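PDB 3PGV: haloacid dehalogenase-like hydrolase, which probably acts as a magnesium-dependent phosphatase of the Cof family within the haloacid dehalogenase superfamily, and here carries calcium in its metal site. Local coordinates for residues R63-V68 with M81-G86; L102-A107 with D159-S164. All coordinates share one frame; numbering follows the deposited sequence.

Contact 1: residues R63-V68 with M81-G86; sequences RHYIDV and MITSNG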
ATOM      1  N   ARG A  63      -0.684   4.450  -1.085  1.00 29.30           N
ATOM      2  CA  ARG A  63      -0.990   5.727  -1.724  1.00 30.12           C
ATOM      3  C   ARG A  63      -2.172   5.631  -2.665  1.00 33.37           C
ATOM      4  O   ARG A  63      -2.441   4.564  -3.212  1.00 31.36           O
ATOM      5  CB  ARG A  63       0.217   6.242  -2.504  1.00 31.57           C
ATOM      6  CG  ARG A  63       1.409   6.678  -1.662  1.00 39.22           C
ATOM      7  CD  ARG A  63       2.359   7.426  -2.557  1.00 44.21           C
ATOM      8  NE  ARG A  63       3.659   7.667  -1.950  1.00 51.60           N
ATOM      9  CZ  ARG A  63       4.590   8.441  -2.502  1.00 65.86           C
ATOM     10  NH1 ARG A  63       4.347   9.067  -3.649  1.00 45.90           N
ATOM     11  NH2 ARG A  63       5.764   8.612  -1.902  1.00 61.27           N
ATOM     12  N   HIS A  64      -2.839   6.775  -2.919  1.00 30.56           N
ATOM     13  CA  HIS A  64      -3.878   6.863  -3.944  1.00 30.07           C
ATOM     14  C   HIS A  64      -3.167   6.859  -5.305  1.00 34.05           C
ATOM     15  O   HIS A  64      -2.016   7.304  -5.393  1.00 35.57           O
ATOM     16  CB  HIS A  64      -4.661   8.173  -3.781  1.00 30.81           C
ATOM     17  CG  HIS A  64      -5.902   8.255  -4.611  1.00 33.59           C
ATOM     18  ND1 HIS A  64      -5.844   8.508  -5.967  1.00 35.75           N
ATOM     19  CD2 HIS A  64      -7.201   8.210  -4.229  1.00 34.31           C
ATOM     20  CE1 HIS A  64      -7.101   8.550  -6.378  1.00 35.45           C
ATOM     21  NE2 HIS A  64      -7.952   8.388  -5.363  1.00 35.03           N
ATOM     22  N   TYR A  65      -3.834   6.378  -6.350  1.00 28.57           N
ATOM     23  CA  TYR A  65      -3.256   6.319  -7.694  1.00 29.99           C
ATOM     24  C   TYR A  65      -2.759   7.699  -8.190  1.00 36.71           C
ATOM     25  O   TYR A  65      -1.662   7.792  -8.734  1.00 37.86           O
ATOM     26  CB  TYR A  65      -4.244   5.691  -8.689  1.00 31.30           C
ATOM     27  CG  TYR A  65      -3.631   5.402 -10.037  1.00 34.10           C
ATOM     28  CD1 TYR A  65      -2.700   4.378 -10.198  1.00 35.85           C
ATOM     29  CD2 TYR A  65      -4.035   6.100 -11.175  1.00 35.54           C
ATOM     30  CE1 TYR A  65      -2.105   4.126 -11.433  1.00 37.24           C
ATOM     31  CE2 TYR A  65      -3.457   5.848 -12.420  1.00 37.57           C
ATOM     32  CZ  TYR A  65      -2.495   4.854 -12.546  1.00 45.53           C
ATOM     33  OH  TYR A  65      -1.938   4.581 -13.773  1.00 47.98           O
ATOM     34  N   ILE A  66      -3.517   8.770  -7.909  1.00 33.50           N
ATOM     35  CA  ILE A  66      -3.123  10.127  -8.291  1.00 34.11           C
ATOM     36  C   ILE A  66      -1.801  10.511  -7.626  1.00 40.29           C
ATOM     37  O   ILE A  66      -0.975  11.197  -8.238  1.00 39.64           O
ATOM     38  CB  ILE A  66      -4.259  11.144  -7.968  1.00 36.47           C
ATOM     39  CG1 ILE A  66      -5.526  10.831  -8.792  1.00 36.12           C
ATOM     40  CG2 ILE A  66      -3.787  12.608  -8.199  1.00 36.20           C
ATOM     41  CD1 ILE A  66      -6.789  11.572  -8.315  1.00 39.75           C
ATOM     42  N   ASP A  67      -1.574   9.997  -6.399  1.00 38.69           N
ATOM     43  CA  ASP A  67      -0.396  10.290  -5.580  1.00 38.66           C
ATOM     44  C   ASP A  67       0.864   9.467  -6.003  1.00 43.35           C
ATOM     45  O   ASP A  67       1.933   9.670  -5.445  1.00 44.27           O
ATOM     46  CB  ASP A  67      -0.728  10.050  -4.097  1.00 40.62           C
ATOM     47  CG  ASP A  67      -0.229  11.117  -3.147  1.00 56.81           C
ATOM     48  OD1 ASP A  67       0.670  11.894  -3.543  1.00 63.34           O
ATOM     49  OD2 ASP A  67      -0.694  11.142  -1.993  1.00 60.56           O
ATOM     50  N   VAL A  68       0.733   8.564  -6.987  1.00 41.83           N
ATOM     51  CA  VAL A  68       1.894   7.802  -7.494  1.00 42.44           C
ATOM     52  C   VAL A  68       2.229   8.188  -8.935  1.00 46.87           C
ATOM     53  O   VAL A  68       3.039   7.519  -9.581  1.00 47.20           O
ATOM     54  CB  VAL A  68       1.758   6.253  -7.323  1.00 46.01           C
ATOM     55  CG1 VAL A  68       1.725   5.870  -5.864  1.00 45.82           C
ATOM     56  CG2 VAL A  68       0.542   5.714  -8.053  1.00 45.48           C
HETATM   57  N   MSE A  81      -0.089  -1.433 -11.318  1.00 40.13           N
HETATM   58  CA  MSE A  81       0.021  -0.574 -10.146  1.00 38.53           C
HETATM   59  C   MSE A  81      -1.090  -0.893  -9.148  1.00 40.80           C
HETATM   60  O   MSE A  81      -2.275  -0.734  -9.468  1.00 40.90           O
HETATM   61  CB  MSE A  81      -0.040   0.908 -10.577  1.00 41.69           C
HETATM   62  CG  MSE A  81       0.227   1.891  -9.447  1.00 49.46           C
HETATM   63 SE   MSE A  81       2.070   1.820  -8.753  0.75 58.33          SE
HETATM   64  CE  MSE A  81       3.041   2.006 -10.427  1.00 55.97           C
ATOM     65  N   ILE A  82      -0.711  -1.391  -7.953  1.00 34.68           N
ATOM     66  CA  ILE A  82      -1.650  -1.652  -6.858  1.00 31.01           C
ATOM     67  C   ILE A  82      -1.651  -0.434  -5.954  1.00 33.62           C
ATOM     68  O   ILE A  82      -0.600  -0.075  -5.424  1.00 33.42           O
ATOM     69  CB  ILE A  82      -1.240  -2.933  -6.071  1.00 32.06           C
ATOM     70  CG1 ILE A  82      -1.335  -4.190  -6.945  1.00 32.57           C
ATOM     71  CG2 ILE A  82      -2.051  -3.079  -4.782  1.00 29.14           C
ATOM     72  CD1 ILE A  82      -0.723  -5.425  -6.300  1.00 33.49           C
ATOM     73  N   THR A  83      -2.809   0.240  -5.809  1.00 28.75           N
ATOM     74  CA  THR A  83      -2.907   1.411  -4.922  1.00 28.49           C
ATOM     75  C   THR A  83      -3.989   1.209  -3.850  1.00 32.19           C
ATOM     76  O   THR A  83      -4.688   0.195  -3.870  1.00 32.24           O
ATOM     77  CB  THR A  83      -3.107   2.696  -5.724  1.00 32.76           C
ATOM     78  OG1 THR A  83      -4.331   2.609  -6.463  1.00 28.72           O
ATOM     79  CG2 THR A  83      -1.925   3.005  -6.648  1.00 25.93           C
ATOM     80  N   SER A  84      -4.085   2.149  -2.884  1.00 28.67           N
ATOM     81  CA  SER A  84      -5.026   2.064  -1.746  1.00 27.76           C
ATOM     82  C   SER A  84      -5.001   0.666  -1.084  1.00 29.62           C
ATOM     83  O   SER A  84      -6.050   0.123  -0.719  1.00 27.53           O
ATOM     84  CB  SER A  84      -6.444   2.452  -2.171  1.00 30.80           C
ATOM     85  OG  SER A  84      -6.538   3.834  -2.475  1.00 34.30           O
ATOM     86  N   ASN A  85      -3.777   0.093  -0.937  1.00 27.07           N
ATOM     87  CA  ASN A  85      -3.528  -1.203  -0.287  1.00 26.33           C
ATOM     88  C   ASN A  85      -4.291  -2.347  -0.920  1.00 29.88           C
ATOM     89  O   ASN A  85      -4.750  -3.235  -0.221  1.00 28.40           O
ATOM     90  CB  ASN A  85      -3.804  -1.124   1.211  1.00 26.66           C
ATOM     91  CG  ASN A  85      -2.879  -0.202   1.930  1.00 38.11           C
ATOM     92  OD1 ASN A  85      -1.661  -0.348   1.879  1.00 28.70           O
ATOM     93  ND2 ASN A  85      -3.435   0.709   2.689  1.00 30.01           N
ATOM     94  N   GLY A  86      -4.404  -2.332  -2.248  1.00 28.81           N
ATOM     95  CA  GLY A  86      -5.066  -3.407  -2.984  1.00 28.12           C
ATOM     96  C   GLY A  86      -6.510  -3.142  -3.350  1.00 32.02           C
ATOM     97  O   GLY A  86      -7.131  -3.968  -4.006  1.00 32.77           O
TER
HETATM   98  O   HOH W   1      -6.229   4.561  -5.550  1.00 24.56           O
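Tyr65 turns the edge of its ring, not a face, to strand 80-83: CE1 meets Met81 CG at 3.8 Å, and Thr83 CG2 also lies near the ring plane, beside CD1. The ring reaches the strand because CG stands anti to the Tyr65 backbone N (chi1 -171°). Outside the two segments its partners are His90, stacked on the ring, and Arg72, in a cation-pi contact. Met81, a selenomethionine, bends twice along its chain, and its CG touches the tyrosine edge and, at 4.1 Å, Val68 CG2. That methyl of Val68 also rests 3.9 Å from Thr83 CG2, so the threonine methyl is shared by Tyr65 and Val68.

The setting is the HAD Rossmann-like core, where the loop after strand 56-60 runs beside the end of the neighbouring parallel strand 80-83. One backbone bond ties the two: Ser84 N donates to Arg63 O at 2.9 Å in an almost straight bond (174°). Thr83 OG1, set between its backbone N and carbonyl carbon (chi1 61°), also faces the loop and shares a water with it. This water lies 2.9 Å from Thr83 OG1, accepts from Tyr65 N at 3.1 Å and also bonds Ser84 OG; it sits over one face of the His64 imidazole. In the plane of that imidazole, ND1 accepts from Ile66 N at 3.0 Å, while NE2 is bonded to Glu127 O, which fixes the ring's rotation. The side chain of Arg63 leaves its backbone away from the strand; its NH1 is bonded to Asp67 O and its NH2 salt-bridged to the calcium ligand Asp29.

Contact 2: residues L102-A107 with D159-S164; sequences LDRDIA and DPQGIS. With EDO (1,2-ethanediol), chain H.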
ATOM      1  N   LEU A 102     -15.055  -0.540   0.349  1.00 28.99           N
ATOM      2  CA  LEU A 102     -15.651  -0.899   1.640  1.00 28.36           C
ATOM      3  C   LEU A 102     -17.162  -1.007   1.508  1.00 33.55           C
ATOM      4  O   LEU A 102     -17.771  -0.220   0.756  1.00 34.85           O
ATOM      5  CB  LEU A 102     -15.314   0.184   2.672  1.00 27.21           C
ATOM      6  CG  LEU A 102     -13.959   0.061   3.341  1.00 29.69           C
ATOM      7  CD1 LEU A 102     -13.457   1.432   3.808  1.00 29.43           C
ATOM      8  CD2 LEU A 102     -14.018  -0.934   4.524  1.00 25.86           C
ATOM      9  N   ASP A 103     -17.791  -1.942   2.269  1.00 29.10           N
ATOM     10  CA  ASP A 103     -19.259  -2.038   2.304  1.00 28.96           C
ATOM     11  C   ASP A 103     -19.842  -0.710   2.801  1.00 34.61           C
ATOM     12  O   ASP A 103     -19.238  -0.049   3.674  1.00 33.73           O
ATOM     13  CB  ASP A 103     -19.717  -3.203   3.200  1.00 30.21           C
ATOM     14  CG  ASP A 103     -19.523  -4.584   2.583  1.00 36.57           C
ATOM     15  OD1 ASP A 103     -19.038  -4.659   1.422  1.00 35.09           O
ATOM     16  OD2 ASP A 103     -19.897  -5.592   3.244  1.00 41.14           O
ATOM     17  N   ARG A 104     -20.961  -0.272   2.187  1.00 32.35           N
ATOM     18  CA  ARG A 104     -21.577   1.037   2.451  1.00 32.91           C
ATOM     19  C   ARG A 104     -21.816   1.304   3.946  1.00 35.41           C
ATOM     20  O   ARG A 104     -21.496   2.383   4.433  1.00 34.94           O
ATOM     21  CB  ARG A 104     -22.882   1.180   1.661  1.00 34.82           C
ATOM     22  CG  ARG A 104     -23.342   2.614   1.497  1.00 47.73           C
ATOM     23  CD  ARG A 104     -24.704   2.689   0.823  1.00 46.93           C
ATOM     24  NE  ARG A 104     -25.134   4.074   0.623  1.00 48.37           N
ATOM     25  CZ  ARG A 104     -25.727   4.810   1.559  1.00 59.66           C
ATOM     26  NH1 ARG A 104     -25.941   4.307   2.777  1.00 38.97           N
ATOM     27  NH2 ARG A 104     -26.070   6.065   1.304  1.00 45.73           N
ATOM     28  N   ASP A 105     -22.392   0.331   4.658  1.00 32.21           N
ATOM     29  CA  ASP A 105     -22.704   0.482   6.081  1.00 32.17           C
ATOM     30  C   ASP A 105     -21.435   0.682   6.908  1.00 37.02           C
ATOM     31  O   ASP A 105     -21.443   1.473   7.852  1.00 38.96           O
ATOM     32  CB  ASP A 105     -23.506  -0.732   6.598  1.00 33.22           C
ATOM     33  CG  ASP A 105     -22.761  -2.046   6.488  1.00 39.45           C
ATOM     34  OD1 ASP A 105     -22.208  -2.325   5.403  1.00 40.36           O
ATOM     35  OD2 ASP A 105     -22.702  -2.779   7.493  1.00 44.69           O
ATOM     36  N   ILE A 106     -20.330  -0.015   6.532  1.00 31.22           N
ATOM     37  CA  ILE A 106     -19.057   0.085   7.245  1.00 29.34           C
ATOM     38  C   ILE A 106     -18.399   1.445   6.970  1.00 34.06           C
ATOM     39  O   ILE A 106     -17.966   2.123   7.908  1.00 35.20           O
ATOM     40  CB  ILE A 106     -18.118  -1.105   6.905  1.00 30.92           C
ATOM     41  CG1 ILE A 106     -18.796  -2.461   7.220  1.00 31.53           C
ATOM     42  CG2 ILE A 106     -16.755  -0.965   7.630  1.00 30.38           C
ATOM     43  CD1 ILE A 106     -17.889  -3.668   7.038  1.00 29.92           C
ATOM     44  N   ALA A 107     -18.386   1.872   5.694  1.00 29.24           N
ATOM     45  CA  ALA A 107     -17.855   3.179   5.319  1.00 28.29           C
ATOM     46  C   ALA A 107     -18.606   4.315   6.075  1.00 33.04           C
ATOM     47  O   ALA A 107     -17.968   5.163   6.690  1.00 32.81           O
ATOM     48  CB  ALA A 107     -17.963   3.381   3.818  1.00 28.17           C
ATOM     49  N   ASP A 159     -20.793  10.842   0.915  1.00 38.52           N
ATOM     50  CA  ASP A 159     -21.400   9.633   0.357  1.00 37.13           C
ATOM     51  C   ASP A 159     -20.565   8.386   0.672  1.00 38.68           C
ATOM     52  O   ASP A 159     -19.371   8.329   0.322  1.00 36.38           O
ATOM     53  CB  ASP A 159     -21.607   9.766  -1.159  1.00 38.66           C
ATOM     54  CG  ASP A 159     -22.356   8.590  -1.755  1.00 44.54           C
ATOM     55  OD1 ASP A 159     -23.543   8.426  -1.438  1.00 47.99           O
ATOM     56  OD2 ASP A 159     -21.742   7.822  -2.506  1.00 48.16           O
ATOM     57  N   PRO A 160     -21.199   7.331   1.270  1.00 34.38           N
ATOM     58  CA  PRO A 160     -20.418   6.144   1.663  1.00 32.77           C
ATOM     59  C   PRO A 160     -20.171   5.131   0.542  1.00 36.73           C
ATOM     60  O   PRO A 160     -19.728   4.014   0.822  1.00 36.88           O
ATOM     61  CB  PRO A 160     -21.215   5.562   2.831  1.00 34.35           C
ATOM     62  CG  PRO A 160     -22.605   6.028   2.622  1.00 39.10           C
ATOM     63  CD  PRO A 160     -22.592   7.260   1.767  1.00 35.72           C
ATOM     64  N   GLN A 161     -20.333   5.545  -0.717  1.00 32.06           N
ATOM     65  CA  GLN A 161     -20.009   4.669  -1.839  1.00 31.99           C
ATOM     66  C   GLN A 161     -18.738   5.105  -2.568  1.00 36.87           C
ATOM     67  O   GLN A 161     -18.395   6.283  -2.546  1.00 37.92           O
ATOM     68  CB  GLN A 161     -21.200   4.524  -2.794  1.00 34.08           C
ATOM     69  CG  GLN A 161     -22.310   3.657  -2.186  1.00 49.78           C
ATOM     70  CD  GLN A 161     -23.473   3.449  -3.095  1.00 64.90           C
ATOM     71  OE1 GLN A 161     -24.618   3.377  -2.654  1.00 64.40           O
ATOM     72  NE2 GLN A 161     -23.209   3.284  -4.378  1.00 53.77           N
ATOM     73  N   GLY A 162     -17.990   4.124  -3.102  1.00 31.79           N
ATOM     74  CA  GLY A 162     -16.733   4.356  -3.805  1.00 29.40           C
ATOM     75  C   GLY A 162     -15.560   4.532  -2.860  1.00 31.30           C
ATOM     76  O   GLY A 162     -14.543   5.131  -3.226  1.00 29.90           O
ATOM     77  N   ILE A 163     -15.672   3.989  -1.642  1.00 27.61           N
ATOM     78  CA  ILE A 163     -14.627   4.176  -0.622  1.00 26.95           C
ATOM     79  C   ILE A 163     -13.549   3.100  -0.720  1.00 31.78           C
ATOM     80  O   ILE A 163     -13.778   1.977  -0.309  1.00 31.50           O
ATOM     81  CB  ILE A 163     -15.246   4.254   0.811  1.00 29.72           C
ATOM     82  CG1 ILE A 163     -16.498   5.206   0.864  1.00 31.27           C
ATOM     83  CG2 ILE A 163     -14.193   4.616   1.863  1.00 28.94           C
ATOM     84  CD1 ILE A 163     -16.251   6.637   0.392  1.00 29.12           C
ATOM     85  N   SER A 164     -12.369   3.448  -1.269  1.00 28.48           N
ATOM     86  CA  SER A 164     -11.258   2.492  -1.370  1.00 27.01           C
ATOM     87  C   SER A 164     -10.638   2.238   0.005  1.00 30.48           C
ATOM     88  O   SER A 164     -10.245   1.113   0.305  1.00 30.16           O
ATOM     89  CB  SER A 164     -10.206   2.988  -2.361  1.00 30.09           C
ATOM     90  OG  SER A 164      -9.776   4.300  -2.044  1.00 41.86           O
TER
HETATM   91  C1  EDO H 276     -16.355  -7.529   2.494  1.00 52.47           C
HETATM   92  O1  EDO H 276     -16.310  -6.397   1.621  1.00 53.14           O
HETATM   93  C2  EDO H 276     -17.810  -7.911   2.795  1.00 51.50           C
HETATM   94  O2  EDO H 276     -18.495  -8.332   1.594  1.00 51.18           O
HETATM   95  O   HOH W   2     -17.960   2.304  -0.208  1.00 21.20           O
HETATM   96  O   HOH W   3     -24.970   6.146  -1.245  1.00 44.88           O
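One water between Leu102 and Pro160 is gripped three times: it donates to Leu102 O and to Pro160 O, at 2.7 Å each, and accepts a longer bond from Ile163 N. Next to it, Leu102 N donates directly to Ile163 O at 2.9 Å. The leucine side chain continues the contact, its CD1 lying 3.8 Å from Ile163 CG2.

One turn into helix 104-110, the methyl of Ala107 packs against Pro160 and Ile163 CG1. This joins the start of the helix to the chain entering strand 163-169, a central strand of the six-stranded sheet in what is probably the cap domain of this Cof-type hydrolase. At the outer rim, Arg104 runs out extended and lays one guanidinium face against Pro160 CG, which sits 3.5 Å above the plane over its centre. Gln161 OE1 comes to the guanidinium edge, the amide plane turned 79° from the guanidinium, and NE to OE1 is only a weak bond. A second water, in the guanidinium plane, accepts from Arg104 NH2 and donates to Asp159 OD1 and Gln161 OE1. Asp159 OD2 accepts from Gln161 N in an Asx turn, and it is also salt-bridged to Arg126. With Arg104 NH2 still 4.4 Å from Asp159 OD1, the attraction between these charges is probably mediated by the shared water, while the proline contact on the guanidinium face is non-polar packing.

In the fold
Contact 1 lies in the metal-binding core and contact 2 in the neighbouring six-stranded sheet, their centres about 17 Å apart. They nevertheless touch: Ser84 OG of 81-86 is 3.3 Å from Ser164 OG of 159-164, a weak hydrogen bond across the junction of the two sheets. Only contact 1 borders the calcium site formed by Asp27, Asp29 and Asp233. The side chain of Arg63 comes within about 4 Å of a bound HEPES molecule and about 9 Å of the calcium. Contact 2, its centre about 19 Å from the centre of the chain, lies away from that site, and its arrangement is structural packing.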